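Local coordinates for RagB/SusD domain protein (PDB 5J90) that binds chitin and, as a SusD homolog, is probably an outer-membrane lipoprotein encoded in a polysaccharide utilization locus for converting recalcitrant chitin, at residues Ala170-Arg175 and Ser198-Ala203. Sequence-based numbering, arbitrary orientation.
Sequences AELTKR and SWVRFA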
loop_
_atom_site.group_PDB
_atom_site.type_symbol
_atom_site.label_atom_id
_atom_site.label_comp_id
_atom_site.label_asym_id
_atom_site.label_seq_id
_atom_site.Cartn_x
_atom_site.Cartn_y
_atom_site.Cartn_z
ATOM N N ALA A 170 31.563 6.945 0.380
ATOM C CA ALA A 170 32.837 6.225 0.427
ATOM C C ALA A 170 33.921 6.988 -0.326
ATOM O O ALA A 170 35.041 7.127 0.166
ATOM C CB ALA A 170 32.673 4.831 -0.143
ATOM N N GLU A 171 33.587 7.500 -1.505
ATOM C CA GLU A 171 34.564 8.199 -2.340
ATOM C C GLU A 171 35.066 9.476 -1.673
ATOM O O GLU A 171 36.281 9.712 -1.590
ATOM C CB GLU A 171 33.977 8.511 -3.722
ATOM C CG GLU A 171 34.929 9.267 -4.642
ATOM C CD GLU A 171 36.142 8.448 -5.047
ATOM O OE1 GLU A 171 36.004 7.218 -5.210
ATOM O OE2 GLU A 171 37.234 9.036 -5.209
ATOM N N LEU A 172 34.151 10.307 -1.189
ATOM C CA LEU A 172 34.565 11.566 -0.575
ATOM C C LEU A 172 35.273 11.345 0.761
ATOM O O LEU A 172 36.215 12.069 1.097
ATOM C CB LEU A 172 33.385 12.518 -0.404
ATOM C CG LEU A 172 32.767 13.004 -1.714
ATOM C CD1 LEU A 172 31.585 13.906 -1.415
ATOM C CD2 LEU A 172 33.801 13.723 -2.592
ATOM N N THR A 173 34.830 10.354 1.529
ATOM C CA THR A 173 35.456 10.061 2.815
ATOM C C THR A 173 36.898 9.599 2.605
ATOM O O THR A 173 37.792 9.981 3.365
ATOM C CB THR A 173 34.655 9.024 3.618
ATOM O OG1 THR A 173 33.371 9.575 3.941
ATOM C CG2 THR A 173 35.384 8.676 4.904
ATOM N N LYS A 174 37.125 8.806 1.565
ATOM C CA LYS A 174 38.478 8.383 1.197
ATOM C C LYS A 174 39.389 9.594 0.968
ATOM O O LYS A 174 40.512 9.660 1.489
ATOM C CB LYS A 174 38.421 7.515 -0.063
ATOM C CG LYS A 174 39.770 7.097 -0.614
ATOM C CD LYS A 174 39.598 6.249 -1.864
ATOM C CE LYS A 174 39.063 7.075 -3.023
ATOM N NZ LYS A 174 38.908 6.256 -4.263
ATOM N N ARG A 175 38.897 10.569 0.210
ATOM C CA ARG A 175 39.682 11.762 -0.092
ATOM C C ARG A 175 39.911 12.632 1.136
ATOM O O ARG A 175 40.996 13.188 1.317
ATOM C CB ARG A 175 39.024 12.548 -1.226
ATOM C CG ARG A 175 39.052 11.775 -2.530
ATOM C CD ARG A 175 38.241 12.439 -3.626
ATOM N NE ARG A 175 38.202 11.590 -4.807
ATOM C CZ ARG A 175 38.940 11.774 -5.897
ATOM N NH1 ARG A 175 39.765 12.812 -5.983
ATOM N NH2 ARG A 175 38.831 10.926 -6.909
ATOM N N SER A 198 31.414 18.431 4.604
ATOM C CA SER A 198 30.058 18.955 4.726
ATOM C C SER A 198 29.114 18.297 3.719
ATOM O O SER A 198 27.941 18.061 4.019
ATOM C CB SER A 198 30.052 20.466 4.544
ATOM O OG SER A 198 30.802 21.069 5.586
ATOM N N TRP A 199 29.627 17.995 2.532
ATOM C CA TRP A 199 28.855 17.261 1.545
ATOM C C TRP A 199 28.540 15.839 2.029
ATOM O O TRP A 199 27.436 15.335 1.811
ATOM C CB TRP A 199 29.579 17.270 0.197
ATOM C CG TRP A 199 29.276 18.515 -0.592
ATOM C CD1 TRP A 199 29.987 19.687 -0.602
ATOM C CD2 TRP A 199 28.162 18.713 -1.468
ATOM N NE1 TRP A 199 29.385 20.594 -1.443
ATOM C CE2 TRP A 199 28.260 20.023 -1.982
ATOM C CE3 TRP A 199 27.089 17.908 -1.870
ATOM C CZ2 TRP A 199 27.329 20.544 -2.881
ATOM C CZ3 TRP A 199 26.166 18.427 -2.762
ATOM C CH2 TRP A 199 26.294 19.732 -3.256
ATOM N N VAL A 200 29.487 15.194 2.700
ATOM C CA VAL A 200 29.238 13.853 3.225
ATOM C C VAL A 200 28.205 13.911 4.347
ATOM O O VAL A 200 27.291 13.082 4.400
ATOM C CB VAL A 200 30.536 13.167 3.712
ATOM C CG1 VAL A 200 30.212 11.865 4.450
ATOM C CG2 VAL A 200 31.470 12.906 2.536
ATOM N N ARG A 201 28.311 14.913 5.215
ATOM C CA ARG A 201 27.369 15.069 6.312
ATOM C C ARG A 201 25.957 15.312 5.763
ATOM O O ARG A 201 24.967 14.805 6.313
ATOM C CB ARG A 201 27.839 16.197 7.248
ATOM C CG ARG A 201 27.045 16.332 8.530
ATOM C CD ARG A 201 27.766 17.236 9.539
ATOM N NE ARG A 201 29.014 16.649 10.020
ATOM C CZ ARG A 201 30.230 17.133 9.774
ATOM N NH1 ARG A 201 30.390 18.225 9.031
ATOM N NH2 ARG A 201 31.295 16.526 10.284
ATOM N N PHE A 202 25.862 16.066 4.669
ATOM C CA PHE A 202 24.577 16.256 3.999
ATOM C C PHE A 202 24.080 14.917 3.452
ATOM O O PHE A 202 22.928 14.541 3.691
ATOM C CB PHE A 202 24.671 17.313 2.886
ATOM C CG PHE A 202 23.463 17.348 1.977
ATOM C CD1 PHE A 202 22.177 17.423 2.499
ATOM C CD2 PHE A 202 23.616 17.300 0.599
ATOM C CE1 PHE A 202 21.061 17.443 1.663
ATOM C CE2 PHE A 202 22.503 17.326 -0.238
ATOM C CZ PHE A 202 21.240 17.400 0.293
ATOM N N ALA A 203 24.937 14.185 2.747
ATOM C CA ALA A 203 24.543 12.887 2.207
ATOM C C ALA A 203 24.034 11.953 3.305
ATOM O O ALA A 203 23.037 11.254 3.107
ATOM C CB ALA A 203 25.700 12.236 1.444
#
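V200 and L172 meet where two antiparallel helices, 154-177 and 196-213, pack in the TPR-like helical scaffold of this SusD homolog, illustrating how a branched residue can lie in the seam of a helix pair. Segments 170-175 and 198-203 approach to 9.7 Å between axes at an angle of 149°, and no hydrogen bond joins them. With CG1 of V200 anti to the backbone N (chi1 171°), CG2 lies beside that nitrogen and presses on L172 CB at 3.5 Å. V200 CG2 also comes near T173 OG1, which CG1 approaches to 3.9 Å. The leucine and valine run antiparallel alongside each other, and the threonine lies crosswise to the valine. T173 OG1 makes a plain van der Waals contact with V200, its hydrogen bond going to the carbonyl oxygen of V169, one turn back in its own helix. On the other flank, L172 CD1 reaches W199 CB at 4.2 Å. W199 touches the leucine through its stem, for its indole turns from the contact toward L118 of helix 113-134, meets Y192 edge-to-face and hydrogen-bonds to D188 through NE1. Further round helix 154-177, away from this apolar seam, E171 is held by K174 and R175. K174 NZ binds E171 OE1 at 3.2 Å, and R175 comes side-on with two nitrogens to one oxygen: NE meets the anti lone pair of E171 OE2 at 2.8 Å, while NH2 reaches the same OE2 at 3.0 Å, tilted 31° from the carboxylate plane.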